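Local coordinates for cruciferin (PDB 3KGL), which probably serves as a seed storage protein, an 11S globulin that holds a nutrient reserve in rapeseed, at residues His33-Phe45 with Val178-Pro192. Residues are numbered along the deposited sequence; the frame is centred on the assembly and turned at random.
Sequences HHAPQLRCSGVSF and VLDLASHQNQLDRNP
S44 and L179 pair through two backbone hydrogen bonds, L179 N to S44 O (3.0 Å) and S44 N to L179 O (3.1 Å), a hydrogen-bonded antiparallel pair with the non-hydrogen-bonded pairs V43–D180 and F45–V178 on either side. Where strand 178-180 ends, G42 O takes two donors from the same face of its carbonyl plane, L181 N and A182 N, each at 3.1 Å. G42 closes helix 36-41 in a Schellman motif, so the residue that ends the helix also holds the start of the loop that follows strand 178-180; its positive phi (64°) suits a residue without a side chain. Further along the loop H33 NE2 donates to N191 OD1 (3.2 Å, N-H...O 161°), the oxygen lying in the imidazole plane and the amide standing nearly perpendicular to the ring, while N191 ND2 bonds N5 of the second subunit. P192 CD sits over one face of the same ring, a CH-pi contact 3.5 Å from the centroid. A chi1 of 45° sets H33 CG between its backbone N and carbonyl carbon, which turns one ring face to P192. Replacing H33 by alanine is likely to leave N191 OD1 without this donor and P192 CD without a ring to lie on. R190 NH2 adds a weak bond to R39 O at the helix end. V178 CG2 packs on V43 CB (3.8 Å) within the sheet, and just past the strand end L181 CD2 lies against S44 CB. Strands 43-50 and 173-180 are neighbours in an antiparallel sheet of the N-terminal cupin domain, the jelly-roll beta-barrel characteristic of 11S globulins.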
ATOM      1  N   HIS A  33      19.726   2.257   6.556  1.00 42.96           N
ATOM      2  CA  HIS A  33      18.287   2.105   6.709  1.00 24.01           C
ATOM      3  C   HIS A  33      17.941   0.973   7.670  1.00 36.62           C
ATOM      4  O   HIS A  33      16.777   0.808   8.028  1.00 68.95           O
ATOM      5  CB  HIS A  33      17.628   1.885   5.348  1.00 27.76           C
ATOM      6  CG  HIS A  33      18.344   0.892   4.492  1.00 32.76           C
ATOM      7  ND1 HIS A  33      19.456   1.221   3.745  1.00 40.63           N
ATOM      8  CD2 HIS A  33      18.115  -0.425   4.273  1.00 24.48           C
ATOM      9  CE1 HIS A  33      19.877   0.146   3.099  1.00 81.35           C
ATOM     10  NE2 HIS A  33      19.083  -0.866   3.402  1.00 15.87           N
ATOM     11  N   HIS A  34      18.950   0.198   8.074  1.00 40.40           N
ATOM     12  CA  HIS A  34      18.783  -0.862   9.075  1.00 51.28           C
ATOM     13  C   HIS A  34      18.849  -0.314  10.502  1.00 50.06           C
ATOM     14  O   HIS A  34      18.669  -1.051  11.469  1.00 53.27           O
ATOM     15  CB  HIS A  34      19.854  -1.944   8.936  1.00 51.51           C
ATOM     16  CG  HIS A  34      19.867  -2.623   7.608  1.00 31.35           C
ATOM     17  ND1 HIS A  34      20.940  -2.541   6.747  1.00 31.36           N
ATOM     18  CD2 HIS A  34      18.951  -3.410   6.997  1.00 91.37           C
ATOM     19  CE1 HIS A  34      20.681  -3.247   5.661  1.00 99.95           C
ATOM     20  NE2 HIS A  34      19.481  -3.784   5.786  1.00105.61           N
ATOM     21  N   ALA A  35      19.154   0.967  10.634  1.00 34.61           N
ATOM     22  CA  ALA A  35      19.068   1.607  11.928  1.00 59.31           C
ATOM     23  C   ALA A  35      17.607   1.554  12.371  1.00 62.14           C
ATOM     24  O   ALA A  35      16.710   1.894  11.596  1.00 34.90           O
ATOM     25  CB  ALA A  35      19.553   3.050  11.838  1.00 54.42           C
ATOM     26  N   PRO A  36      17.354   1.113  13.614  1.00 63.89           N
ATOM     27  CA  PRO A  36      15.969   1.067  14.095  1.00 34.34           C
ATOM     28  C   PRO A  36      15.239   2.365  13.800  1.00 24.01           C
ATOM     29  O   PRO A  36      14.163   2.342  13.237  1.00 43.90           O
ATOM     30  CB  PRO A  36      16.143   0.870  15.589  1.00 16.99           C
ATOM     31  CG  PRO A  36      17.398   0.037  15.670  1.00 48.77           C
ATOM     32  CD  PRO A  36      18.302   0.595  14.613  1.00 37.83           C
ATOM     33  N   GLN A  37      15.844   3.485  14.153  1.00 45.64           N
ATOM     34  CA  GLN A  37      15.271   4.808  13.908  1.00 38.02           C
ATOM     35  C   GLN A  37      14.918   5.112  12.444  1.00 54.14           C
ATOM     36  O   GLN A  37      13.900   5.759  12.169  1.00 38.11           O
ATOM     37  CB  GLN A  37      16.229   5.860  14.464  1.00 58.40           C
ATOM     38  CG  GLN A  37      16.233   7.190  13.772  1.00 35.08           C
ATOM     39  CD  GLN A  37      17.255   8.126  14.392  1.00 92.18           C
ATOM     40  OE1 GLN A  37      17.366   9.292  14.004  1.00 59.34           O
ATOM     41  NE2 GLN A  37      18.015   7.614  15.367  1.00 58.15           N
ATOM     42  N   LEU A  38      15.752   4.662  11.507  1.00 39.83           N
ATOM     43  CA  LEU A  38      15.471   4.888  10.087  1.00 48.77           C
ATOM     44  C   LEU A  38      14.478   3.879   9.525  1.00 49.90           C
ATOM     45  O   LEU A  38      13.678   4.215   8.652  1.00 56.12           O
ATOM     46  CB  LEU A  38      16.751   4.906   9.244  1.00 16.00           C
ATOM     47  CG  LEU A  38      17.372   6.286   9.030  1.00 29.34           C
ATOM     48  CD1 LEU A  38      18.344   6.253   7.873  1.00 20.73           C
ATOM     49  CD2 LEU A  38      16.287   7.307   8.764  1.00 34.75           C
ATOM     50  N   ARG A  39      14.538   2.650  10.032  1.00 33.04           N
ATOM     51  CA  ARG A  39      13.646   1.573   9.601  1.00 25.05           C
ATOM     52  C   ARG A  39      12.179   1.904   9.883  1.00 18.77           C
ATOM     53  O   ARG A  39      11.314   1.688   9.036  1.00 59.90           O
ATOM     54  CB  ARG A  39      14.062   0.250  10.251  1.00 24.26           C
ATOM     55  CG  ARG A  39      13.136  -0.932  10.021  1.00 35.57           C
ATOM     56  CD  ARG A  39      13.885  -2.256  10.218  1.00 89.73           C
ATOM     57  NE  ARG A  39      14.426  -2.382  11.569  1.00126.64           N
ATOM     58  CZ  ARG A  39      15.488  -3.117  11.896  1.00118.60           C
ATOM     59  NH1 ARG A  39      16.147  -3.800  10.963  1.00 88.89           N
ATOM     60  NH2 ARG A  39      15.897  -3.156  13.162  1.00 62.67           N
ATOM     61  N   CYS A  40      11.909   2.445  11.063  1.00 24.76           N
ATOM     62  CA  CYS A  40      10.581   2.936  11.410  1.00 27.47           C
ATOM     63  C   CYS A  40      10.033   3.911  10.368  1.00  9.91           C
ATOM     64  O   CYS A  40       8.949   3.703   9.830  1.00 37.71           O
ATOM     65  CB  CYS A  40      10.599   3.598  12.797  1.00 38.56           C
ATOM     66  SG  CYS A  40       9.067   4.470  13.316  1.00 41.24           S
ATOM     67  N   SER A  41      10.776   4.977  10.094  1.00 34.57           N
ATOM     68  CA  SER A  41      10.334   5.995   9.145  1.00 30.38           C
ATOM     69  C   SER A  41      10.155   5.441   7.740  1.00 31.54           C
ATOM     70  O   SER A  41       9.582   6.092   6.876  1.00 43.10           O
ATOM     71  CB  SER A  41      11.308   7.175   9.131  1.00 32.93           C
ATOM     72  OG  SER A  41      10.920   8.150  10.088  1.00 34.81           O
ATOM     73  N   GLY A  42      10.655   4.235   7.516  1.00 21.82           N
ATOM     74  CA  GLY A  42      10.524   3.582   6.232  1.00 44.05           C
ATOM     75  C   GLY A  42      11.229   4.271   5.081  1.00 45.75           C
ATOM     76  O   GLY A  42      10.738   4.244   3.954  1.00 27.84           O
ATOM     77  N   VAL A  43      12.385   4.877   5.348  1.00 49.42           N
ATOM     78  CA  VAL A  43      13.165   5.513   4.286  1.00 57.76           C
ATOM     79  C   VAL A  43      14.669   5.321   4.445  1.00 41.54           C
ATOM     80  O   VAL A  43      15.152   4.954   5.510  1.00 49.99           O
ATOM     81  CB  VAL A  43      12.892   7.030   4.193  1.00 49.52           C
ATOM     82  CG1 VAL A  43      11.424   7.297   3.896  1.00 23.85           C
ATOM     83  CG2 VAL A  43      13.340   7.732   5.469  1.00 35.67           C
ATOM     84  N   SER A  44      15.398   5.569   3.364  1.00 42.35           N
ATOM     85  CA  SER A  44      16.843   5.695   3.418  1.00 22.81           C
ATOM     86  C   SER A  44      17.186   7.120   2.997  1.00 56.79           C
ATOM     87  O   SER A  44      16.328   7.870   2.515  1.00 17.29           O
ATOM     88  CB  SER A  44      17.500   4.691   2.475  1.00 61.44           C
ATOM     89  OG  SER A  44      18.911   4.781   2.504  1.00 29.33           O
ATOM     90  N   PHE A  45      18.443   7.497   3.183  1.00 26.88           N
ATOM     91  CA  PHE A  45      18.885   8.851   2.876  1.00 37.94           C
ATOM     92  C   PHE A  45      20.280   8.743   2.263  1.00 32.39           C
ATOM     93  O   PHE A  45      20.990   7.775   2.517  1.00 41.41           O
ATOM     94  CB  PHE A  45      18.896   9.683   4.160  1.00 27.60           C
ATOM     95  CG  PHE A  45      18.855  11.170   3.941  1.00 46.71           C
ATOM     96  CD1 PHE A  45      17.657  11.820   3.726  1.00 25.33           C
ATOM     97  CD2 PHE A  45      20.017  11.928   3.993  1.00 59.36           C
ATOM     98  CE1 PHE A  45      17.624  13.190   3.535  1.00 30.66           C
ATOM     99  CE2 PHE A  45      19.978  13.309   3.806  1.00 29.77           C
ATOM    100  CZ  PHE A  45      18.786  13.930   3.579  1.00  9.95           C
ATOM    101  N   VAL A 178      16.147  11.783  -0.265  1.00 29.21           N
ATOM    102  CA  VAL A 178      15.423  10.731   0.449  1.00 34.31           C
ATOM    103  C   VAL A 178      14.936   9.674  -0.538  1.00 44.89           C
ATOM    104  O   VAL A 178      14.531   9.994  -1.651  1.00 53.66           O
ATOM    105  CB  VAL A 178      14.214  11.266   1.266  1.00 32.75           C
ATOM    106  CG1 VAL A 178      13.135  11.755   0.351  1.00 32.67           C
ATOM    107  CG2 VAL A 178      13.652  10.170   2.181  1.00 17.97           C
ATOM    108  N   LEU A 179      14.994   8.410  -0.133  1.00 53.00           N
ATOM    109  CA  LEU A 179      14.419   7.336  -0.925  1.00 27.27           C
ATOM    110  C   LEU A 179      13.301   6.701  -0.107  1.00 41.35           C
ATOM    111  O   LEU A 179      13.528   6.290   1.030  1.00 66.60           O
ATOM    112  CB  LEU A 179      15.492   6.314  -1.291  1.00 14.93           C
ATOM    113  CG  LEU A 179      16.739   6.885  -1.974  1.00 26.55           C
ATOM    114  CD1 LEU A 179      17.887   5.918  -1.869  1.00 42.81           C
ATOM    115  CD2 LEU A 179      16.500   7.229  -3.428  1.00 19.27           C
ATOM    116  N   ASP A 180      12.099   6.639  -0.683  1.00 33.09           N
ATOM    117  CA  ASP A 180      10.896   6.143   0.008  1.00 37.52           C
ATOM    118  C   ASP A 180      10.769   4.632  -0.139  1.00 25.04           C
ATOM    119  O   ASP A 180      10.317   4.141  -1.165  1.00 46.35           O
ATOM    120  CB  ASP A 180       9.641   6.839  -0.546  1.00 61.43           C
ATOM    121  CG  ASP A 180       8.385   6.543   0.268  1.00 48.91           C
ATOM    122  OD1 ASP A 180       8.455   5.700   1.187  1.00 31.27           O
ATOM    123  OD2 ASP A 180       7.325   7.154  -0.027  1.00 47.76           O
ATOM    124  N   LEU A 181      11.180   3.904   0.893  1.00 30.05           N
ATOM    125  CA  LEU A 181      11.288   2.454   0.823  1.00 31.77           C
ATOM    126  C   LEU A 181       9.956   1.772   1.075  1.00 44.62           C
ATOM    127  O   LEU A 181       9.630   0.774   0.435  1.00 33.80           O
ATOM    128  CB  LEU A 181      12.330   1.951   1.819  1.00 13.54           C
ATOM    129  CG  LEU A 181      13.754   1.812   1.267  1.00 52.07           C
ATOM    130  CD1 LEU A 181      14.007   2.756   0.097  1.00 37.30           C
ATOM    131  CD2 LEU A 181      14.793   2.003   2.357  1.00 11.52           C
ATOM    132  N   ALA A 182       9.192   2.320   2.010  1.00 45.62           N
ATOM    133  CA  ALA A 182       7.897   1.765   2.369  1.00 16.05           C
ATOM    134  C   ALA A 182       6.880   1.909   1.238  1.00 46.14           C
ATOM    135  O   ALA A 182       6.076   1.003   1.006  1.00 37.87           O
ATOM    136  CB  ALA A 182       7.390   2.430   3.616  1.00 45.81           C
ATOM    137  N   SER A 183       6.930   3.040   0.531  1.00 29.20           N
ATOM    138  CA  SER A 183       5.941   3.373  -0.505  1.00 19.29           C
ATOM    139  C   SER A 183       5.520   2.195  -1.384  1.00 36.81           C
ATOM    140  O   SER A 183       6.312   1.300  -1.694  1.00 28.51           O
ATOM    141  CB  SER A 183       6.435   4.532  -1.376  1.00 53.20           C
ATOM    142  OG  SER A 183       5.547   4.803  -2.445  1.00 49.98           O
ATOM    143  N   HIS A 184       4.254   2.192  -1.782  1.00 66.21           N
ATOM    144  CA  HIS A 184       3.764   1.103  -2.605  1.00 19.45           C
ATOM    145  C   HIS A 184       4.517   1.057  -3.937  1.00 44.82           C
ATOM    146  O   HIS A 184       4.633  -0.001  -4.540  1.00 32.46           O
ATOM    147  CB  HIS A 184       2.231   1.142  -2.768  1.00 64.20           C
ATOM    148  CG  HIS A 184       1.703   2.334  -3.516  1.00112.72           C
ATOM    149  ND1 HIS A 184       1.477   2.321  -4.879  1.00119.48           N
ATOM    150  CD2 HIS A 184       1.312   3.558  -3.086  1.00112.35           C
ATOM    151  CE1 HIS A 184       0.995   3.492  -5.257  1.00109.28           C
ATOM    152  NE2 HIS A 184       0.882   4.260  -4.189  1.00121.05           N
ATOM    153  N   GLN A 185       5.072   2.188  -4.369  1.00 17.91           N
ATOM    154  CA  GLN A 185       5.756   2.263  -5.668  1.00 50.37           C
ATOM    155  C   GLN A 185       7.051   1.455  -5.785  1.00 45.22           C
ATOM    156  O   GLN A 185       7.472   1.097  -6.886  1.00 73.02           O
ATOM    157  CB  GLN A 185       6.060   3.707  -6.016  1.00 31.53           C
ATOM    158  CG  GLN A 185       5.120   4.642  -5.362  1.00 32.21           C
ATOM    159  CD  GLN A 185       5.533   6.040  -5.594  1.00 64.88           C
ATOM    160  OE1 GLN A 185       5.503   6.519  -6.733  1.00 32.03           O
ATOM    161  NE2 GLN A 185       5.961   6.720  -4.522  1.00 41.34           N
ATOM    162  N   ASN A 186       7.701   1.204  -4.659  1.00 38.96           N
ATOM    163  CA  ASN A 186       8.842   0.318  -4.637  1.00 16.72           C
ATOM    164  C   ASN A 186       8.316  -1.102  -4.707  1.00 25.68           C
ATOM    165  O   ASN A 186       7.682  -1.582  -3.775  1.00 35.32           O
ATOM    166  CB  ASN A 186       9.621   0.534  -3.343  1.00 48.50           C
ATOM    167  CG  ASN A 186      10.790  -0.417  -3.188  1.00 17.78           C
ATOM    168  OD1 ASN A 186      11.395  -0.861  -4.155  1.00 48.98           O
ATOM    169  ND2 ASN A 186      11.116  -0.716  -1.961  1.00 14.93           N
ATOM    170  N   GLN A 187       8.562  -1.768  -5.825  1.00 35.13           N
ATOM    171  CA  GLN A 187       8.019  -3.095  -6.055  1.00 16.17           C
ATOM    172  C   GLN A 187       9.002  -4.103  -5.521  1.00 40.55           C
ATOM    173  O   GLN A 187       8.759  -5.309  -5.530  1.00 27.11           O
ATOM    174  CB  GLN A 187       7.823  -3.323  -7.553  1.00 37.30           C
ATOM    175  CG  GLN A 187       6.506  -3.995  -7.901  1.00 77.92           C
ATOM    176  CD  GLN A 187       5.315  -3.111  -7.617  1.00 17.57           C
ATOM    177  OE1 GLN A 187       5.367  -2.262  -6.743  1.00 31.78           O
ATOM    178  NE2 GLN A 187       4.245  -3.295  -8.364  1.00 40.78           N
ATOM    179  N   LEU A 188      10.125  -3.597  -5.043  1.00 48.76           N
ATOM    180  CA  LEU A 188      11.207  -4.471  -4.644  1.00 36.40           C
ATOM    181  C   LEU A 188      11.278  -4.714  -3.142  1.00 16.78           C
ATOM    182  O   LEU A 188      10.623  -5.614  -2.634  1.00 43.91           O
ATOM    183  CB  LEU A 188      12.547  -3.968  -5.210  1.00 24.20           C
ATOM    184  CG  LEU A 188      12.983  -4.479  -6.589  1.00 19.89           C
ATOM    185  CD1 LEU A 188      11.826  -4.628  -7.527  1.00 12.45           C
ATOM    186  CD2 LEU A 188      14.057  -3.582  -7.197  1.00 22.09           C
ATOM    187  N   ASP A 189      12.049  -3.887  -2.443  1.00 66.71           N
ATOM    188  CA  ASP A 189      12.687  -4.280  -1.186  1.00 26.70           C
ATOM    189  C   ASP A 189      12.846  -3.199  -0.167  1.00 34.01           C
ATOM    190  O   ASP A 189      12.810  -2.017  -0.488  1.00 65.14           O
ATOM    191  CB  ASP A 189      14.112  -4.705  -1.489  1.00 30.95           C
ATOM    192  CG  ASP A 189      14.313  -6.131  -1.272  1.00 36.21           C
ATOM    193  OD1 ASP A 189      13.329  -6.784  -0.865  1.00 44.00           O
ATOM    194  OD2 ASP A 189      15.437  -6.589  -1.503  1.00 27.57           O
ATOM    195  N   ARG A 190      13.139  -3.615   1.057  1.00 47.24           N
ATOM    196  CA  ARG A 190      13.448  -2.665   2.119  1.00 46.72           C
ATOM    197  C   ARG A 190      14.832  -1.996   1.999  1.00 14.36           C
ATOM    198  O   ARG A 190      15.268  -1.335   2.928  1.00 71.95           O
ATOM    199  CB  ARG A 190      13.309  -3.337   3.475  1.00 69.18           C
ATOM    200  CG  ARG A 190      12.868  -2.396   4.561  1.00 97.80           C
ATOM    201  CD  ARG A 190      11.421  -1.991   4.380  1.00 68.85           C
ATOM    202  NE  ARG A 190      10.954  -1.247   5.547  1.00104.80           N
ATOM    203  CZ  ARG A 190       9.704  -0.844   5.719  1.00106.29           C
ATOM    204  NH1 ARG A 190       8.790  -1.122   4.790  1.00 49.93           N
ATOM    205  NH2 ARG A 190       9.373  -0.170   6.818  1.00 61.79           N
ATOM    206  N   ASN A 191      15.508  -2.166   0.868  1.00 22.48           N
ATOM    207  CA  ASN A 191      16.735  -1.417   0.565  1.00 37.38           C
ATOM    208  C   ASN A 191      16.555  -0.410  -0.574  1.00 40.92           C
ATOM    209  O   ASN A 191      15.661  -0.564  -1.418  1.00 37.53           O
ATOM    210  CB  ASN A 191      17.911  -2.334   0.203  1.00 11.73           C
ATOM    211  CG  ASN A 191      17.962  -3.581   1.031  1.00 23.04           C
ATOM    212  OD1 ASN A 191      18.741  -3.686   1.992  1.00 28.38           O
ATOM    213  ND2 ASN A 191      17.141  -4.548   0.666  1.00 12.23           N
ATOM    214  N   PRO A 192      17.407   0.629  -0.597  1.00 26.23           N
ATOM    215  CA  PRO A 192      17.441   1.541  -1.733  1.00 34.85           C
ATOM    216  C   PRO A 192      18.237   0.854  -2.815  1.00 14.86           C
ATOM    217  O   PRO A 192      19.228   0.220  -2.513  1.00 20.00           O
ATOM    218  CB  PRO A 192      18.224   2.733  -1.183  1.00 24.09           C
ATOM    219  CG  PRO A 192      19.085   2.148  -0.169  1.00 24.94           C
ATOM    220  CD  PRO A 192      18.240   1.133   0.504  1.00 19.50           C
TER